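Local coordinates for protein probable zinc protease PqqL (Escherichia coli, PDB 6OFT) that probably acts as a zinc-dependent metalloendopeptidase of the M16 family in the periplasm, this chain being the first half of the enzyme, at residues V266-D270 against N391-F395; W234-A238 against A314-Q318; N252-G256 against M435-A441; D329-A335 against V440-L446. All blocks are in the same frame, centred on the assembly; numbering follows the deposited sequence.

Interaction 1. Residues V266-D270 against N391-F395; sequences VQVND and NNTPF
The loop of Gln267, Val268 and Asn269, which carries the chain from strand 256-264 into helix 271-296, packs here against Asn391, Thr393 and Pro394, the turn that ends helix 378-391. At the middle of the contact the carbonyl of Val268 meets the other loop. Val268 O lies 3.5 Å from Thr393 CB and, on the proline ring, 3.5 Å from Pro394 CD. A water spans the remaining separation, donating to Val268 O at 2.7 Å and to Pro394 O at 3.0 Å, and so satisfies two carbonyls that do not meet directly. Pro394 suits its place because it has no N-H to satisfy and offers its ring carbon CD: Asn269 CB approaches Pro394 CD at 3.9 Å. Thr393 turns its methyl, not its hydroxyl, to the partner. With CG2 anti to the carbonyl carbon (OG1 at chi1 59°), the methyl lies 3.8 Å from Gln267 CB. Beyond it Gln267, bent at chi2, brings NE2 to 2.9 Å from the backbone O of Asn391. Asn392 takes a positive phi of 54°, a conformation that asparagine tolerates well and that turns the chain out of the helix. On the other side Asp270 is the N-cap of helix 271-296, and Ser273 OG binds Gln267 O, Asn269 N and Asp270 OD1. Val268 rests on Phe274 of the same helix. The contact thus sets a helix C-terminus, left through the left-handed Asn392, against the N-capped start of helix 271-296.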
loop_
_atom_site.group_PDB
_atom_site.type_symbol
_atom_site.label_atom_id
_atom_site.label_comp_id
_atom_site.label_asym_id
_atom_site.label_seq_id
_atom_site.Cartn_x
_atom_site.Cartn_y
_atom_site.Cartn_z
ATOM N N VAL A 266 13.268 3.638 -0.387
ATOM C CA VAL A 266 14.106 3.134 0.706
ATOM C C VAL A 266 13.225 2.613 1.835
ATOM O O VAL A 266 12.156 3.163 2.125
ATOM C CB VAL A 266 15.222 4.118 1.183
ATOM C CG1 VAL A 266 14.711 5.131 2.224
ATOM C CG2 VAL A 266 16.447 3.360 1.708
ATOM N N GLN A 267 13.645 1.503 2.408
ATOM C CA GLN A 267 12.975 0.876 3.541
ATOM C C GLN A 267 13.494 1.611 4.783
ATOM O O GLN A 267 14.706 1.779 4.917
ATOM C CB GLN A 267 13.359 -0.615 3.610
ATOM C CG GLN A 267 13.000 -1.406 2.355
ATOM C CD GLN A 267 11.577 -1.888 2.375
ATOM O OE1 GLN A 267 10.627 -1.124 2.153
ATOM N NE2 GLN A 267 11.409 -3.178 2.638
ATOM N N VAL A 268 12.593 2.082 5.659
ATOM C CA VAL A 268 12.998 2.789 6.878
ATOM C C VAL A 268 13.395 1.757 7.959
ATOM O O VAL A 268 12.530 1.185 8.630
ATOM C CB VAL A 268 11.955 3.847 7.367
ATOM C CG1 VAL A 268 12.400 4.519 8.667
ATOM C CG2 VAL A 268 11.684 4.898 6.297
ATOM N N ASN A 269 14.707 1.507 8.094
ATOM C CA ASN A 269 15.228 0.570 9.098
ATOM C C ASN A 269 16.380 1.161 9.937
ATOM O O ASN A 269 16.846 0.504 10.872
ATOM C CB ASN A 269 15.605 -0.801 8.480
ATOM C CG ASN A 269 16.500 -0.742 7.273
ATOM O OD1 ASN A 269 17.563 -0.114 7.275
ATOM N ND2 ASN A 269 16.086 -1.421 6.213
ATOM N N ASP A 270 16.812 2.406 9.621
ATOM C CA ASP A 270 17.875 3.111 10.330
ATOM C C ASP A 270 17.682 4.634 10.258
ATOM O O ASP A 270 16.722 5.100 9.635
ATOM C CB ASP A 270 19.283 2.650 9.870
ATOM C CG ASP A 270 19.687 2.951 8.434
ATOM O OD1 ASP A 270 18.930 3.651 7.736
ATOM O OD2 ASP A 270 20.782 2.505 8.020
ATOM N N ASN A 391 7.625 -5.745 5.001
ATOM C CA ASN A 391 8.820 -5.021 4.574
ATOM C C ASN A 391 10.049 -5.253 5.413
ATOM O O ASN A 391 11.103 -4.728 5.057
ATOM C CB ASN A 391 8.516 -3.526 4.489
ATOM C CG ASN A 391 7.533 -3.212 3.395
ATOM O OD1 ASN A 391 6.380 -2.866 3.650
ATOM N ND2 ASN A 391 7.967 -3.343 2.156
ATOM N N ASN A 392 9.920 -6.023 6.524
ATOM C CA ASN A 392 10.979 -6.312 7.499
ATOM C C ASN A 392 11.590 -4.994 8.030
ATOM O O ASN A 392 12.808 -4.800 8.064
ATOM C CB ASN A 392 12.020 -7.305 6.929
ATOM C CG ASN A 392 12.963 -7.894 7.957
ATOM O OD1 ASN A 392 12.585 -8.216 9.095
ATOM N ND2 ASN A 392 14.221 -8.051 7.571
ATOM N N THR A 393 10.701 -4.053 8.381
ATOM C CA THR A 393 11.083 -2.740 8.884
ATOM C C THR A 393 10.563 -2.628 10.296
ATOM O O THR A 393 9.474 -3.131 10.575
ATOM C CB THR A 393 10.558 -1.594 8.003
ATOM O OG1 THR A 393 9.137 -1.666 7.929
ATOM C CG2 THR A 393 11.189 -1.565 6.612
ATOM N N PRO A 394 11.315 -1.978 11.203
ATOM C CA PRO A 394 10.854 -1.884 12.601
ATOM C C PRO A 394 9.535 -1.133 12.750
ATOM O O PRO A 394 9.338 -0.105 12.110
ATOM C CB PRO A 394 12.010 -1.173 13.320
ATOM C CG PRO A 394 13.203 -1.343 12.414
ATOM C CD PRO A 394 12.653 -1.367 11.028
ATOM N N PHE A 395 8.616 -1.681 13.556
ATOM C CA PHE A 395 7.317 -1.061 13.834
ATOM C C PHE A 395 7.520 -0.081 14.987
ATOM O O PHE A 395 7.609 -0.494 16.143
ATOM C CB PHE A 395 6.288 -2.136 14.186
ATOM C CG PHE A 395 4.919 -1.666 14.619
ATOM C CD1 PHE A 395 3.982 -1.239 13.680
ATOM C CD2 PHE A 395 4.529 -1.750 15.953
ATOM C CE1 PHE A 395 2.687 -0.880 14.072
ATOM C CE2 PHE A 395 3.231 -1.400 16.343
ATOM C CZ PHE A 395 2.318 -0.971 15.400
HETATM O O HOH W 1 10.899 1.977 10.654
#

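Interaction 2. Residues W234-A238 against A314-Q318; sequences WPTKA and APDYQ
Both oxygens of Asp316 hold Thr236: its backbone N donates to Asp316 OD2 at 2.8 Å, nearly straight (169°), and Thr236 OG1 donates to Asp316 OD1, also at 2.8 Å. Each oxygen uses its syn lone pair, so the carboxylate receives one residue as a two-pronged acceptor. Asp316 is the third residue of a type I beta turn, Ala314 to Tyr317, which joins strands 303-314 and 317-326 into a beta hairpin; Pro315, with its fixed phi, suits the second place, and Tyr317 N bonds back to Ala314 O. The hairpin tip thus grips the loop leading to strand 242-248 of the same sheet. An alanine in place of Asp316 would remove both acceptors, and Thr236 N and OG1 would probably be left without their mates and the loop less firmly tied to the turn. Threonine fits because its two branches divide the work: chi1 of -58° places OG1 beside the backbone N, within bonding distance of the carboxylate, while the methyl CG2 stands over the Tyr317 ring, 3.6 Å from its centroid, a CH-pi contact only 10° off the normal. At the far end of the ring, Ala238 CB lies 4.0 Å from Tyr317 OH.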
loop_
_atom_site.group_PDB
_atom_site.type_symbol
_atom_site.label_atom_id
_atom_site.label_comp_id
_atom_site.label_asym_id
_atom_site.label_seq_id
_atom_site.Cartn_x
_atom_site.Cartn_y
_atom_site.Cartn_z
ATOM N N TRP A 234 12.796 -9.158 -7.970
ATOM C CA TRP A 234 13.061 -8.607 -9.297
ATOM C C TRP A 234 13.372 -7.097 -9.159
ATOM O O TRP A 234 12.447 -6.289 -8.976
ATOM C CB TRP A 234 11.885 -8.848 -10.257
ATOM C CG TRP A 234 11.679 -10.287 -10.632
ATOM C CD1 TRP A 234 12.175 -10.929 -11.730
ATOM C CD2 TRP A 234 10.937 -11.268 -9.891
ATOM N NE1 TRP A 234 11.774 -12.246 -11.728
ATOM C CE2 TRP A 234 11.009 -12.479 -10.612
ATOM C CE3 TRP A 234 10.184 -11.230 -8.700
ATOM C CZ2 TRP A 234 10.386 -13.654 -10.164
ATOM C CZ3 TRP A 234 9.546 -12.385 -8.275
ATOM C CH2 TRP A 234 9.623 -13.570 -9.019
ATOM N N PRO A 235 14.665 -6.692 -9.190
ATOM C CA PRO A 235 14.975 -5.258 -9.075
ATOM C C PRO A 235 14.378 -4.451 -10.230
ATOM O O PRO A 235 14.480 -4.854 -11.403
ATOM C CB PRO A 235 16.514 -5.218 -9.067
ATOM C CG PRO A 235 16.945 -6.634 -8.739
ATOM C CD PRO A 235 15.895 -7.488 -9.379
ATOM N N THR A 236 13.681 -3.345 -9.882
ATOM C CA THR A 236 13.055 -2.451 -10.860
ATOM C C THR A 236 14.157 -1.679 -11.583
ATOM O O THR A 236 15.134 -1.266 -10.961
ATOM C CB THR A 236 12.012 -1.545 -10.187
ATOM O OG1 THR A 236 11.013 -2.347 -9.542
ATOM C CG2 THR A 236 11.352 -0.575 -11.161
ATOM N N LYS A 237 14.020 -1.537 -12.903
ATOM C CA LYS A 237 15.010 -0.841 -13.725
ATOM C C LYS A 237 14.434 0.499 -14.167
ATOM O O LYS A 237 13.261 0.572 -14.538
ATOM C CB LYS A 237 15.406 -1.710 -14.937
ATOM C CG LYS A 237 16.627 -1.190 -15.710
ATOM C CD LYS A 237 16.885 -1.928 -17.031
ATOM C CE LYS A 237 16.048 -1.432 -18.197
ATOM N NZ LYS A 237 16.450 -0.073 -18.653
ATOM N N ALA A 238 15.249 1.563 -14.123
ATOM C CA ALA A 238 14.800 2.891 -14.541
ATOM C C ALA A 238 14.456 2.896 -16.025
ATOM O O ALA A 238 15.051 2.143 -16.797
ATOM C CB ALA A 238 15.880 3.922 -14.266
ATOM N N ALA A 314 6.340 -1.003 -6.605
ATOM C CA ALA A 314 6.999 -2.310 -6.579
ATOM C C ALA A 314 7.664 -2.457 -5.176
ATOM O O ALA A 314 7.732 -1.443 -4.469
ATOM C CB ALA A 314 8.055 -2.363 -7.682
ATOM N N PRO A 315 8.153 -3.657 -4.727
ATOM C CA PRO A 315 8.785 -3.729 -3.382
ATOM C C PRO A 315 9.967 -2.762 -3.164
ATOM O O PRO A 315 10.205 -2.350 -2.038
ATOM C CB PRO A 315 9.237 -5.201 -3.274
ATOM C CG PRO A 315 8.358 -5.946 -4.243
ATOM C CD PRO A 315 8.154 -4.983 -5.388
ATOM N N ASP A 316 10.698 -2.393 -4.240
ATOM C CA ASP A 316 11.882 -1.521 -4.164
ATOM C C ASP A 316 11.684 -0.124 -4.763
ATOM O O ASP A 316 12.663 0.603 -4.908
ATOM C CB ASP A 316 13.030 -2.215 -4.921
ATOM C CG ASP A 316 12.790 -2.432 -6.415
ATOM O OD1 ASP A 316 11.627 -2.303 -6.861
ATOM O OD2 ASP A 316 13.767 -2.726 -7.136
ATOM N N TYR A 317 10.452 0.217 -5.186
ATOM C CA TYR A 317 10.202 1.417 -5.967
ATOM C C TYR A 317 8.940 2.175 -5.658
ATOM O O TYR A 317 7.926 1.601 -5.260
ATOM C CB TYR A 317 10.204 1.046 -7.469
ATOM C CG TYR A 317 11.333 1.660 -8.274
ATOM C CD1 TYR A 317 12.649 1.229 -8.108
ATOM C CD2 TYR A 317 11.077 2.616 -9.252
ATOM C CE1 TYR A 317 13.682 1.739 -8.894
ATOM C CE2 TYR A 317 12.101 3.140 -10.038
ATOM C CZ TYR A 317 13.405 2.705 -9.848
ATOM O OH TYR A 317 14.424 3.218 -10.619
ATOM N N GLN A 318 8.996 3.481 -5.927
ATOM C CA GLN A 318 7.892 4.402 -5.716
ATOM C C GLN A 318 7.721 5.410 -6.855
ATOM O O GLN A 318 8.624 5.630 -7.672
ATOM C CB GLN A 318 8.105 5.170 -4.399
ATOM C CG GLN A 318 9.265 6.181 -4.412
ATOM C CD GLN A 318 9.458 6.849 -3.081
ATOM O OE1 GLN A 318 8.503 7.303 -2.461
ATOM N NE2 GLN A 318 10.695 6.939 -2.615
#

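Interaction 3. Residues N252-G256 against M435-A441; sequences NRVNG and MVNNEVA
Asn437 links two residues of the facing loop through its side-chain amide. Asn437 ND2 donates to Asn252 O at 2.8 Å, with an angle of 161° at the hydrogen and the acceptor lying close to the amide plane of Asn437. Asn437 OD1 accepts from Asn255 ND2 at 3.0 Å; this donor stands above the carbonyl plane, and the two amides are turned 72° against each other. A chi1 of 59° tucks CG of Asn437 between its backbone N and carbonyl carbon, where both groups can be met. Next to these amide bonds the chains pair as antiparallel strands: Gly256 N bonds to Met435 O at 3.2 Å, and Met435 N to Gly256 O at 2.9 Å, a hydrogen-bonded pair, with Asn255 CA adding a CH...O contact to Met435 O. The methionine side chain ends with CE 3.5 Å from Asn252 ND2, crossing that amide at about a right angle. A water accepts from Asn252 ND2 at 2.8 Å and lies 2.9 Å from Val436 O.

The second shell fixes the amides. Asn252 ND2 also bonds to Thr152 OG1 of helix 148-160, and Asn255 ND2 to Asp328 O, so small, two-sided amides suit the site. Asn438 ND2 donates to Asp329 OD1, while Asn438 OD1 accepts from Ala441 N at 2.9 Å and weakly from Val440 N. Here interior strand 430-436, paired antiparallel with the start of 256-264 in the five-stranded mixed sheet, ends and runs through Asn437 into a helix N-capped by Asn438.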
loop_
_atom_site.group_PDB
_atom_site.type_symbol
_atom_site.label_atom_id
_atom_site.label_comp_id
_atom_site.label_asym_id
_atom_site.label_seq_id
_atom_site.Cartn_x
_atom_site.Cartn_y
_atom_site.Cartn_z
ATOM N N ASN A 252 -15.102 9.119 -15.238
ATOM C CA ASN A 252 -14.198 9.778 -14.291
ATOM C C ASN A 252 -14.791 11.148 -13.946
ATOM O O ASN A 252 -15.371 11.799 -14.821
ATOM C CB ASN A 252 -12.776 9.889 -14.856
ATOM C CG ASN A 252 -11.999 8.591 -14.830
ATOM O OD1 ASN A 252 -12.330 7.638 -14.110
ATOM N ND2 ASN A 252 -10.922 8.532 -15.599
ATOM N N ARG A 253 -14.710 11.557 -12.671
ATOM C CA ARG A 253 -15.365 12.787 -12.220
ATOM C C ARG A 253 -14.486 14.056 -12.221
ATOM O O ARG A 253 -15.032 15.163 -12.206
ATOM C CB ARG A 253 -16.009 12.579 -10.834
ATOM C CG ARG A 253 -15.018 12.279 -9.706
ATOM C CD ARG A 253 -15.677 12.384 -8.342
ATOM N NE ARG A 253 -14.720 12.774 -7.306
ATOM C CZ ARG A 253 -14.507 14.026 -6.911
ATOM N NH1 ARG A 253 -15.193 15.027 -7.453
ATOM N NH2 ARG A 253 -13.612 14.287 -5.967
ATOM N N VAL A 254 -13.150 13.903 -12.237
ATOM C CA VAL A 254 -12.218 15.034 -12.162
ATOM C C VAL A 254 -11.268 15.099 -13.368
ATOM O O VAL A 254 -10.606 14.114 -13.696
ATOM C CB VAL A 254 -11.454 15.009 -10.801
ATOM C CG1 VAL A 254 -10.348 16.055 -10.745
ATOM C CG2 VAL A 254 -12.411 15.188 -9.619
ATOM N N ASN A 255 -11.202 16.276 -14.011
ATOM C CA ASN A 255 -10.277 16.531 -15.109
ATOM C C ASN A 255 -9.043 17.177 -14.514
ATOM O O ASN A 255 -9.156 17.884 -13.517
ATOM C CB ASN A 255 -10.897 17.427 -16.180
ATOM C CG ASN A 255 -12.066 16.793 -16.898
ATOM O OD1 ASN A 255 -12.082 15.595 -17.216
ATOM N ND2 ASN A 255 -13.079 17.589 -17.167
ATOM N N GLY A 256 -7.876 16.910 -15.091
ATOM C CA GLY A 256 -6.639 17.486 -14.575
ATOM C C GLY A 256 -5.370 17.066 -15.276
ATOM O O GLY A 256 -5.402 16.366 -16.292
ATOM N N MET A 435 -6.208 13.833 -17.566
ATOM C CA MET A 435 -7.439 13.067 -17.413
ATOM C C MET A 435 -8.581 13.912 -17.923
ATOM O O MET A 435 -8.683 15.080 -17.556
ATOM C CB MET A 435 -7.635 12.649 -15.953
ATOM C CG MET A 435 -6.727 11.509 -15.555
ATOM S SD MET A 435 -6.816 11.055 -13.811
ATOM C CE MET A 435 -8.508 10.332 -13.728
ATOM N N VAL A 436 -9.354 13.360 -18.876
ATOM C CA VAL A 436 -10.487 14.032 -19.531
ATOM C C VAL A 436 -11.748 13.153 -19.472
ATOM O O VAL A 436 -11.639 11.925 -19.530
ATOM C CB VAL A 436 -10.172 14.564 -20.957
ATOM C CG1 VAL A 436 -9.123 15.665 -20.905
ATOM C CG2 VAL A 436 -9.739 13.450 -21.913
ATOM N N ASN A 437 -12.929 13.775 -19.298
ATOM C CA ASN A 437 -14.181 13.010 -19.175
ATOM C C ASN A 437 -15.277 13.415 -20.175
ATOM O O ASN A 437 -16.388 12.892 -20.117
ATOM C CB ASN A 437 -14.706 13.039 -17.727
ATOM C CG ASN A 437 -14.994 14.402 -17.146
ATOM O OD1 ASN A 437 -15.045 15.428 -17.838
ATOM N ND2 ASN A 437 -15.191 14.427 -15.842
ATOM N N ASN A 438 -14.960 14.326 -21.093
ATOM C CA ASN A 438 -15.866 14.787 -22.150
ATOM C C ASN A 438 -15.018 15.248 -23.325
ATOM O O ASN A 438 -13.799 15.400 -23.172
ATOM C CB ASN A 438 -16.836 15.876 -21.653
ATOM C CG ASN A 438 -16.172 17.143 -21.178
ATOM O OD1 ASN A 438 -15.753 17.990 -21.976
ATOM N ND2 ASN A 438 -16.075 17.309 -19.870
ATOM N N GLU A 439 -15.647 15.470 -24.491
ATOM C CA GLU A 439 -14.925 15.876 -25.688
ATOM C C GLU A 439 -14.519 17.358 -25.683
ATOM O O GLU A 439 -13.648 17.725 -26.470
ATOM C CB GLU A 439 -15.676 15.470 -26.976
ATOM C CG GLU A 439 -15.625 13.963 -27.241
ATOM C CD GLU A 439 -14.279 13.284 -27.013
ATOM O OE1 GLU A 439 -13.367 13.478 -27.851
ATOM O OE2 GLU A 439 -14.131 12.574 -25.989
ATOM N N VAL A 440 -15.079 18.191 -24.773
ATOM C CA VAL A 440 -14.661 19.603 -24.659
ATOM C C VAL A 440 -13.276 19.613 -23.955
ATOM O O VAL A 440 -12.336 20.213 -24.478
ATOM C CB VAL A 440 -15.688 20.526 -23.942
ATOM C CG1 VAL A 440 -15.229 21.984 -23.952
ATOM C CG2 VAL A 440 -17.087 20.395 -24.542
ATOM N N ALA A 441 -13.144 18.900 -22.809
ATOM C CA ALA A 441 -11.863 18.797 -22.094
ATOM C C ALA A 441 -10.829 18.035 -22.939
ATOM O O ALA A 441 -9.646 18.390 -22.902
ATOM C CB ALA A 441 -12.049 18.124 -20.740
HETATM O O HOH W 2 -10.202 10.658 -17.290
#

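Interaction 4. Residues D329-A335 against V440-L446; sequences DNMQDAA and VAAKKAL
Asp329 OD1 accepts a hydrogen bond from ND2 of Asn438, the N-cap residue of helix 439-444, whose Val440 and Ala441 the Asp329 side chain touches. OD2 of Asp329 lies 3.4 Å from Val440 CB, and OD1 3.6 Å from Ala441 CB. The carboxylate therefore sits at a helix start, whose dipole would probably steady its charge. The contact joins the N terminus of helix 331-348 to helix 439-444 and its exit. An alanine at Asp329 would remove the carboxylate, which would probably leave Asn438 ND2 without this acceptor and open a gap beside Val440 and Ala441. The chain then turns sharply: Asn330 is the centre of an inverse gamma turn, with Met331 N bonding weakly to Asp329 O. Lys444, extended beyond CG, runs alongside the same carbonyl, CD being 3.1 Å from Asp329 O, while its ammonium group stays 5.7 Å (NZ) from Asp329 OD2, too far for a salt bridge. The unbranched Met331 chain, folded at chi2 (-55°) and chi3, brings CG to within 3.5 Å of Ala441 O and CB to within 3.4 Å of Lys444 O. Ala441, with only a methyl, leaves room for the Asp329 side chain. Past the helix end Leu446 crosses Gln332 and seats its branches on helix 331-348, with CD1 facing Met331 O and CD2 lying 3.8 Å from Ala335 CB.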
loop_
_atom_site.group_PDB
_atom_site.type_symbol
_atom_site.label_atom_id
_atom_site.label_comp_id
_atom_site.label_asym_id
_atom_site.label_seq_id
_atom_site.Cartn_x
_atom_site.Cartn_y
_atom_site.Cartn_z
ATOM N N ASP A 329 -13.469 22.032 -17.738
ATOM C CA ASP A 329 -12.725 21.562 -18.909
ATOM C C ASP A 329 -11.514 22.460 -19.216
ATOM O O ASP A 329 -10.872 22.300 -20.255
ATOM C CB ASP A 329 -13.678 21.502 -20.124
ATOM C CG ASP A 329 -14.909 20.641 -19.901
ATOM O OD1 ASP A 329 -14.844 19.711 -19.062
ATOM O OD2 ASP A 329 -15.935 20.895 -20.560
ATOM N N ASN A 330 -11.189 23.381 -18.299
ATOM C CA ASN A 330 -10.097 24.324 -18.468
ATOM C C ASN A 330 -8.737 23.652 -18.228
ATOM O O ASN A 330 -8.119 23.818 -17.172
ATOM C CB ASN A 330 -10.330 25.586 -17.612
ATOM C CG ASN A 330 -11.686 26.251 -17.818
ATOM O OD1 ASN A 330 -12.379 26.060 -18.837
ATOM N ND2 ASN A 330 -12.099 27.052 -16.844
ATOM N N MET A 331 -8.281 22.886 -19.237
ATOM C CA MET A 331 -7.008 22.155 -19.197
ATOM C C MET A 331 -5.788 23.074 -19.217
ATOM O O MET A 331 -4.773 22.744 -18.601
ATOM C CB MET A 331 -6.934 21.089 -20.307
ATOM C CG MET A 331 -8.089 20.079 -20.282
ATOM S SD MET A 331 -8.313 19.210 -18.708
ATOM C CE MET A 331 -7.036 17.970 -18.836
ATOM N N GLN A 332 -5.894 24.235 -19.886
ATOM C CA GLN A 332 -4.808 25.215 -19.986
ATOM C C GLN A 332 -4.480 25.833 -18.629
ATOM O O GLN A 332 -3.304 25.933 -18.272
ATOM C CB GLN A 332 -5.129 26.296 -21.027
ATOM C CG GLN A 332 -3.904 27.064 -21.520
ATOM C CD GLN A 332 -3.030 26.235 -22.427
ATOM O OE1 GLN A 332 -3.461 25.749 -23.481
ATOM N NE2 GLN A 332 -1.779 26.061 -22.034
ATOM N N ASP A 333 -5.514 26.186 -17.855
ATOM C CA ASP A 333 -5.350 26.773 -16.524
ATOM C C ASP A 333 -4.726 25.809 -15.530
ATOM O O ASP A 333 -3.913 26.236 -14.706
ATOM C CB ASP A 333 -6.681 27.349 -16.002
ATOM C CG ASP A 333 -7.129 28.617 -16.709
ATOM O OD1 ASP A 333 -8.298 29.017 -16.524
ATOM O OD2 ASP A 333 -6.309 29.212 -17.446
ATOM N N ALA A 334 -5.102 24.512 -15.612
ATOM C CA ALA A 334 -4.567 23.441 -14.771
ATOM C C ALA A 334 -3.069 23.278 -15.046
ATOM O O ALA A 334 -2.269 23.312 -14.110
ATOM C CB ALA A 334 -5.299 22.135 -15.056
ATOM N N ALA A 335 -2.699 23.155 -16.342
ATOM C CA ALA A 335 -1.321 23.017 -16.807
ATOM C C ALA A 335 -0.508 24.242 -16.364
ATOM O O ALA A 335 0.578 24.074 -15.796
ATOM C CB ALA A 335 -1.294 22.868 -18.322
ATOM N N VAL A 440 -15.079 18.191 -24.773
ATOM C CA VAL A 440 -14.661 19.603 -24.659
ATOM C C VAL A 440 -13.276 19.613 -23.955
ATOM O O VAL A 440 -12.336 20.213 -24.478
ATOM C CB VAL A 440 -15.688 20.526 -23.942
ATOM C CG1 VAL A 440 -15.229 21.984 -23.952
ATOM C CG2 VAL A 440 -17.087 20.395 -24.542
ATOM N N ALA A 441 -13.144 18.900 -22.809
ATOM C CA ALA A 441 -11.863 18.797 -22.094
ATOM C C ALA A 441 -10.829 18.035 -22.939
ATOM O O ALA A 441 -9.646 18.390 -22.902
ATOM C CB ALA A 441 -12.049 18.124 -20.740
ATOM N N ALA A 442 -11.282 17.018 -23.727
ATOM C CA ALA A 442 -10.435 16.200 -24.612
ATOM C C ALA A 442 -9.796 17.049 -25.695
ATOM O O ALA A 442 -8.618 16.863 -26.003
ATOM C CB ALA A 442 -11.240 15.067 -25.239
ATOM N N LYS A 443 -10.579 17.992 -26.263
ATOM C CA LYS A 443 -10.140 18.949 -27.283
ATOM C C LYS A 443 -9.238 20.004 -26.623
ATOM O O LYS A 443 -8.355 20.548 -27.283
ATOM C CB LYS A 443 -11.380 19.606 -27.947
ATOM C CG LYS A 443 -11.112 20.582 -29.100
ATOM C CD LYS A 443 -10.990 19.894 -30.461
ATOM C CE LYS A 443 -11.361 20.806 -31.613
ATOM N NZ LYS A 443 -10.349 21.873 -31.849
ATOM N N LYS A 444 -9.460 20.285 -25.325
ATOM C CA LYS A 444 -8.688 21.269 -24.553
ATOM C C LYS A 444 -7.368 20.727 -23.986
ATOM O O LYS A 444 -6.477 21.521 -23.674
ATOM C CB LYS A 444 -9.549 21.911 -23.452
ATOM C CG LYS A 444 -10.369 23.076 -24.013
ATOM C CD LYS A 444 -11.369 23.644 -23.033
ATOM C CE LYS A 444 -12.148 24.791 -23.628
ATOM N NZ LYS A 444 -13.051 25.413 -22.625
ATOM N N ALA A 445 -7.224 19.385 -23.884
ATOM C CA ALA A 445 -6.008 18.745 -23.374
ATOM C C ALA A 445 -4.774 19.154 -24.189
ATOM O O ALA A 445 -4.843 19.263 -25.415
ATOM C CB ALA A 445 -6.169 17.228 -23.366
ATOM N N LEU A 446 -3.664 19.435 -23.499
ATOM C CA LEU A 446 -2.434 19.859 -24.157
ATOM C C LEU A 446 -1.731 18.660 -24.778
ATOM O O LEU A 446 -1.637 17.607 -24.147
ATOM C CB LEU A 446 -1.485 20.553 -23.152
ATOM C CG LEU A 446 -1.719 22.035 -22.806
ATOM C CD1 LEU A 446 -2.961 22.237 -21.914
ATOM C CD2 LEU A 446 -0.522 22.589 -22.056
#

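How the interactions relate
From the N terminus, the first segment reached is 234-238, and interaction 2 closes first, at 314-318, tying the loop before strand 242-248 to a hairpin tip of the five-stranded sheet. Interactions 3 and 1 open within that span, at 252-256 and 266-270, and both cross it. Interaction 1, joining the loop before helix 271-296 to the loop after helix 378-391, lies wholly within the span of interaction 3, on the opposite side of the chain's centre. Interaction 4 opens at 329-335, after interaction 2 has closed, and crosses both 1 and 3. Interactions 3 and 4 share Val440 and Ala441 and join at Asn438 and Asp329, at one end of the sheet's strands, where helices 331-348 and 439-444 begin.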